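PDB 7MIE: PlzA from Borrelia burgdorferi, which binds the second messenger c-di-GMP through a PilZ domain and probably acts as a signalling receptor for it in this tick-borne spirochaete. Local coordinates for residues I58-V70 with L79-L92. Sequence-based numbering, arbitrary orientation.
Sequences IEMRIGSYTAFGV and LKLIFQEDTVLPAL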
loop_
_atom_site.group_PDB
_atom_site.type_symbol
_atom_site.label_atom_id
_atom_site.label_comp_id
_atom_site.label_asym_id
_atom_site.label_seq_id
_atom_site.Cartn_x
_atom_site.Cartn_y
_atom_site.Cartn_z
ATOM N N ILE A 58 -5.846 -12.743 -1.701
ATOM C CA ILE A 58 -7.121 -12.781 -2.369
ATOM C C ILE A 58 -7.013 -13.751 -3.558
ATOM O O ILE A 58 -6.029 -13.697 -4.271
ATOM C CB ILE A 58 -7.467 -11.382 -2.861
ATOM C CG1 ILE A 58 -8.887 -11.343 -3.388
ATOM C CG2 ILE A 58 -6.445 -10.767 -3.829
ATOM C CD1 ILE A 58 -9.472 -9.980 -3.117
ATOM N N GLU A 59 -8.098 -14.479 -3.820
ATOM C CA GLU A 59 -8.152 -15.394 -4.961
ATOM C C GLU A 59 -8.849 -14.737 -6.145
ATOM O O GLU A 59 -9.941 -14.156 -6.001
ATOM C CB GLU A 59 -8.916 -16.647 -4.528
ATOM C CG GLU A 59 -8.776 -17.744 -5.575
ATOM C CD GLU A 59 -9.559 -19.025 -5.282
ATOM O OE1 GLU A 59 -10.171 -19.137 -4.192
ATOM O OE2 GLU A 59 -9.500 -19.948 -6.156
ATOM N N MET A 60 -8.237 -14.820 -7.340
ATOM C CA MET A 60 -8.893 -14.399 -8.562
ATOM C C MET A 60 -9.247 -15.636 -9.393
ATOM O O MET A 60 -8.398 -16.509 -9.520
ATOM C CB MET A 60 -7.914 -13.551 -9.372
ATOM C CG MET A 60 -8.184 -13.568 -10.871
ATOM S SD MET A 60 -9.379 -12.299 -11.276
ATOM C CE MET A 60 -8.298 -10.909 -10.888
ATOM N N ARG A 61 -10.479 -15.686 -9.920
ATOM C CA ARG A 61 -10.906 -16.754 -10.809
ATOM C C ARG A 61 -11.237 -16.184 -12.177
ATOM O O ARG A 61 -11.941 -15.169 -12.302
ATOM C CB ARG A 61 -12.244 -17.315 -10.332
ATOM C CG ARG A 61 -12.118 -18.449 -9.349
ATOM C CD ARG A 61 -11.804 -19.748 -10.090
ATOM N NE ARG A 61 -11.585 -20.182 -8.754
ATOM C CZ ARG A 61 -12.445 -20.877 -8.025
ATOM N NH1 ARG A 61 -13.570 -21.319 -8.567
ATOM N NH2 ARG A 61 -12.129 -21.174 -6.779
ATOM N N ILE A 62 -10.727 -16.871 -13.211
ATOM C CA ILE A 62 -10.969 -16.484 -14.597
ATOM C C ILE A 62 -11.376 -17.759 -15.314
ATOM O O ILE A 62 -10.517 -18.543 -15.719
ATOM C CB ILE A 62 -9.725 -15.834 -15.222
ATOM C CG1 ILE A 62 -9.223 -14.635 -14.389
ATOM C CG2 ILE A 62 -10.037 -15.391 -16.668
ATOM C CD1 ILE A 62 -7.745 -14.383 -14.525
ATOM N N GLY A 63 -12.689 -17.995 -15.387
ATOM C CA GLY A 63 -13.177 -19.321 -15.734
ATOM C C GLY A 63 -12.776 -20.323 -14.651
ATOM O O GLY A 63 -13.078 -20.126 -13.469
ATOM N N SER A 64 -12.073 -21.387 -15.058
ATOM C CA SER A 64 -11.642 -22.354 -14.058
ATOM C C SER A 64 -10.190 -22.069 -13.653
ATOM O O SER A 64 -9.697 -22.665 -12.698
ATOM C CB SER A 64 -11.829 -23.776 -14.547
ATOM O OG SER A 64 -10.932 -23.997 -15.606
ATOM N N TYR A 65 -9.555 -21.082 -14.302
ATOM C CA TYR A 65 -8.222 -20.670 -13.904
ATOM C C TYR A 65 -8.288 -19.943 -12.564
ATOM O O TYR A 65 -9.197 -19.149 -12.337
ATOM C CB TYR A 65 -7.650 -19.723 -14.956
ATOM C CG TYR A 65 -6.316 -19.123 -14.603
ATOM C CD1 TYR A 65 -5.151 -19.835 -14.792
ATOM C CD2 TYR A 65 -6.225 -17.881 -13.971
ATOM C CE1 TYR A 65 -3.909 -19.303 -14.459
ATOM C CE2 TYR A 65 -4.996 -17.329 -13.658
ATOM C CZ TYR A 65 -3.837 -18.043 -13.886
ATOM O OH TYR A 65 -2.608 -17.528 -13.558
ATOM N N THR A 66 -7.323 -20.225 -11.678
ATOM C CA THR A 66 -7.340 -19.563 -10.376
ATOM C C THR A 66 -5.930 -19.123 -9.968
ATOM O O THR A 66 -4.938 -19.801 -10.291
ATOM C CB THR A 66 -8.029 -20.489 -9.372
ATOM O OG1 THR A 66 -8.435 -19.653 -8.291
ATOM C CG2 THR A 66 -7.170 -21.672 -8.963
ATOM N N ALA A 67 -5.828 -17.980 -9.237
ATOM C CA ALA A 67 -4.531 -17.539 -8.751
ATOM C C ALA A 67 -4.735 -16.676 -7.509
ATOM O O ALA A 67 -5.733 -15.964 -7.431
ATOM C CB ALA A 67 -3.781 -16.709 -9.790
ATOM N N PHE A 68 -3.736 -16.730 -6.616
ATOM C CA PHE A 68 -3.781 -15.882 -5.425
ATOM C C PHE A 68 -2.865 -14.692 -5.643
ATOM O O PHE A 68 -1.722 -14.857 -6.072
ATOM C CB PHE A 68 -3.329 -16.666 -4.179
ATOM C CG PHE A 68 -4.421 -17.541 -3.641
ATOM C CD1 PHE A 68 -4.625 -18.815 -4.146
ATOM C CD2 PHE A 68 -5.287 -17.072 -2.662
ATOM C CE1 PHE A 68 -5.666 -19.590 -3.660
ATOM C CE2 PHE A 68 -6.326 -17.853 -2.180
ATOM C CZ PHE A 68 -6.511 -19.114 -2.688
ATOM N N GLY A 69 -3.340 -13.510 -5.206
ATOM C CA GLY A 69 -2.495 -12.322 -5.225
ATOM C C GLY A 69 -2.622 -11.603 -3.882
ATOM O O GLY A 69 -3.087 -12.209 -2.923
ATOM N N VAL A 70 -2.119 -10.371 -3.831
ATOM C CA VAL A 70 -2.099 -9.650 -2.564
ATOM C C VAL A 70 -2.683 -8.270 -2.861
ATOM O O VAL A 70 -2.435 -7.683 -3.913
ATOM C CB VAL A 70 -0.621 -9.549 -2.121
ATOM C CG1 VAL A 70 -0.504 -8.742 -0.848
ATOM C CG2 VAL A 70 -0.067 -10.958 -1.804
ATOM N N LEU A 79 -10.075 -1.946 -6.534
ATOM C CA LEU A 79 -8.911 -2.181 -5.709
ATOM C C LEU A 79 -7.735 -2.523 -6.617
ATOM O O LEU A 79 -7.919 -2.744 -7.811
ATOM C CB LEU A 79 -9.254 -3.235 -4.650
ATOM C CG LEU A 79 -9.226 -4.719 -5.046
ATOM C CD1 LEU A 79 -9.714 -5.588 -3.854
ATOM C CD2 LEU A 79 -10.070 -5.006 -6.284
ATOM N N LYS A 80 -6.533 -2.512 -6.041
ATOM C CA LYS A 80 -5.334 -2.819 -6.804
ATOM C C LYS A 80 -4.705 -4.081 -6.220
ATOM O O LYS A 80 -4.514 -4.189 -5.011
ATOM C CB LYS A 80 -4.309 -1.682 -6.769
ATOM C CG LYS A 80 -4.747 -0.447 -7.538
ATOM C CD LYS A 80 -3.671 0.642 -7.611
ATOM C CE LYS A 80 -4.295 1.966 -7.975
ATOM N NZ LYS A 80 -3.261 3.030 -7.910
ATOM N N LEU A 81 -4.369 -5.009 -7.122
ATOM C CA LEU A 81 -3.859 -6.315 -6.708
ATOM C C LEU A 81 -2.504 -6.571 -7.354
ATOM O O LEU A 81 -2.291 -6.199 -8.519
ATOM C CB LEU A 81 -4.818 -7.445 -7.121
ATOM C CG LEU A 81 -6.258 -7.410 -6.590
ATOM C CD1 LEU A 81 -6.949 -8.768 -6.875
ATOM C CD2 LEU A 81 -6.255 -7.160 -5.066
ATOM N N ILE A 82 -1.628 -7.254 -6.589
ATOM C CA ILE A 82 -0.312 -7.667 -7.076
ATOM C C ILE A 82 -0.343 -9.155 -7.403
ATOM O O ILE A 82 -0.739 -10.000 -6.569
ATOM C CB ILE A 82 0.766 -7.404 -6.000
ATOM C CG1 ILE A 82 0.951 -5.895 -5.760
ATOM C CG2 ILE A 82 2.093 -8.098 -6.370
ATOM C CD1 ILE A 82 1.621 -5.616 -4.386
ATOM N N PHE A 83 0.136 -9.451 -8.630
ATOM C CA PHE A 83 0.367 -10.836 -9.045
ATOM C C PHE A 83 1.747 -10.963 -9.674
ATOM O O PHE A 83 2.297 -10.002 -10.218
ATOM C CB PHE A 83 -0.679 -11.243 -10.099
ATOM C CG PHE A 83 -2.099 -11.368 -9.598
ATOM C CD1 PHE A 83 -2.511 -12.492 -8.887
ATOM C CD2 PHE A 83 -2.998 -10.322 -9.803
ATOM C CE1 PHE A 83 -3.817 -12.576 -8.412
ATOM C CE2 PHE A 83 -4.295 -10.413 -9.321
ATOM C CZ PHE A 83 -4.700 -11.544 -8.648
ATOM N N GLN A 84 2.249 -12.204 -9.710
ATOM C CA GLN A 84 3.451 -12.445 -10.513
ATOM C C GLN A 84 3.153 -12.151 -11.983
ATOM O O GLN A 84 2.041 -12.334 -12.444
ATOM C CB GLN A 84 3.863 -13.919 -10.470
ATOM C CG GLN A 84 4.280 -14.366 -9.085
ATOM C CD GLN A 84 4.650 -15.836 -9.073
ATOM O OE1 GLN A 84 3.956 -16.691 -9.631
ATOM N NE2 GLN A 84 5.757 -16.135 -8.426
ATOM N N GLU A 85 4.169 -11.729 -12.721
ATOM C CA GLU A 85 4.012 -11.484 -14.152
ATOM C C GLU A 85 3.661 -12.795 -14.865
ATOM O O GLU A 85 4.049 -13.866 -14.388
ATOM C CB GLU A 85 5.303 -10.869 -14.681
ATOM C CG GLU A 85 5.281 -10.491 -16.146
ATOM C CD GLU A 85 6.622 -9.935 -16.625
ATOM O OE1 GLU A 85 6.693 -8.696 -16.906
ATOM O OE2 GLU A 85 7.611 -10.715 -16.637
ATOM N N ASP A 86 2.954 -12.695 -16.013
ATOM C CA ASP A 86 2.669 -13.829 -16.895
ATOM C C ASP A 86 1.743 -14.840 -16.220
ATOM O O ASP A 86 1.857 -16.041 -16.469
ATOM C CB ASP A 86 3.956 -14.533 -17.365
ATOM C CG ASP A 86 3.777 -15.189 -18.733
ATOM O OD1 ASP A 86 2.685 -15.017 -19.334
ATOM O OD2 ASP A 86 4.737 -15.859 -19.210
ATOM N N THR A 87 0.847 -14.377 -15.332
ATOM C CA THR A 87 -0.170 -15.221 -14.702
ATOM C C THR A 87 -1.559 -14.657 -15.048
ATOM O O THR A 87 -2.112 -14.961 -16.125
ATOM C CB THR A 87 0.113 -15.462 -13.201
ATOM O OG1 THR A 87 0.010 -14.230 -12.476
ATOM C CG2 THR A 87 1.499 -16.020 -12.935
ATOM N N VAL A 88 -2.059 -13.737 -14.207
ATOM C CA VAL A 88 -3.426 -13.251 -14.284
ATOM C C VAL A 88 -3.590 -12.337 -15.496
ATOM O O VAL A 88 -4.630 -12.342 -16.141
ATOM C CB VAL A 88 -3.828 -12.594 -12.946
ATOM C CG1 VAL A 88 -5.147 -11.833 -13.035
ATOM C CG2 VAL A 88 -3.954 -13.703 -11.882
ATOM N N LEU A 89 -2.559 -11.551 -15.815
ATOM C CA LEU A 89 -2.766 -10.465 -16.768
ATOM C C LEU A 89 -3.083 -11.058 -18.147
ATOM O O LEU A 89 -4.105 -10.711 -18.729
ATOM C CB LEU A 89 -1.569 -9.493 -16.785
ATOM C CG LEU A 89 -1.767 -8.227 -17.641
ATOM C CD1 LEU A 89 -3.042 -7.478 -17.289
ATOM C CD2 LEU A 89 -0.555 -7.302 -17.588
ATOM N N PRO A 90 -2.288 -12.014 -18.682
ATOM C CA PRO A 90 -2.652 -12.663 -19.936
ATOM C C PRO A 90 -3.938 -13.504 -19.857
ATOM O O PRO A 90 -4.687 -13.588 -20.841
ATOM C CB PRO A 90 -1.393 -13.465 -20.344
ATOM C CG PRO A 90 -0.548 -13.578 -19.097
ATOM C CD PRO A 90 -0.986 -12.469 -18.159
ATOM N N ALA A 91 -4.182 -14.156 -18.709
ATOM C CA ALA A 91 -5.422 -14.916 -18.557
ATOM C C ALA A 91 -6.630 -13.992 -18.684
ATOM O O ALA A 91 -7.651 -14.360 -19.267
ATOM C CB ALA A 91 -5.466 -15.684 -17.253
ATOM N N LEU A 92 -6.540 -12.788 -18.102
ATOM C CA LEU A 92 -7.664 -11.853 -18.181
ATOM C C LEU A 92 -7.888 -11.438 -19.629
ATOM O O LEU A 92 -9.031 -11.303 -20.030
ATOM C CB LEU A 92 -7.390 -10.594 -17.346
ATOM C CG LEU A 92 -7.629 -10.744 -15.848
ATOM C CD1 LEU A 92 -7.048 -9.524 -15.124
ATOM C CD2 LEU A 92 -9.115 -10.892 -15.537
#
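Hydrophobic packing within a three-stranded antiparallel meander, two consecutive beta hairpins sharing strand 65-74, and against the short helix 88-94 that follows makes this contact, in the curled antiparallel sheet of the PilZN3 domain, away from the c-di-GMP sites. Strands 58-62 and 65-70, joined by a type II' turn from I62 to Y65, turn one face inward, and helix 88-92 packs on it, its axis 30° from that of strand 58-62. Strand 79-84 meets 65-70 steeply, at 122°; within these segments the only bridge is V70 with I82, an antiparallel hydrogen-bonded pair. There I82 N gives a nearly straight bond to V70 O (2.8 Å, 172°), and V70 N returns a longer one to I82 O. Pairing goes on toward Y72 and K80, while on the G69 and F83 side the strands diverge and the F83 ring fills the corner. Its CG, anti to the carbonyl carbon, brings the ring against the hairpin face that carries M60 and A67, with CE1 3.4 Å from G69 N and CZ against M60 CB. G69 presents only backbone to this ring. V88, from the helix, spans both strands of the first hairpin on this face: CG1 touches M60 CE and I62 CD1, while CG2 reaches A67 CB at 3.7 Å and sits over one face of F83, near its rim. I62 CD1 touches both A91 CB and L92 CG, its side chain crossing that of L92 at about a right angle. At the other end of the hairpin I58 CG2 rests against both methyls of L81, 3.7 Å from CD1; L81 also touches L141 of strand 134-143, which continues the sheet. Y65 closes the helix side near the turn: A91 CB lies over one face of its ring, 4.2 Å from the centroid, V88 CG2 stands at the ring edge, and Y65 OH packs 3.4 Å from T87 CB.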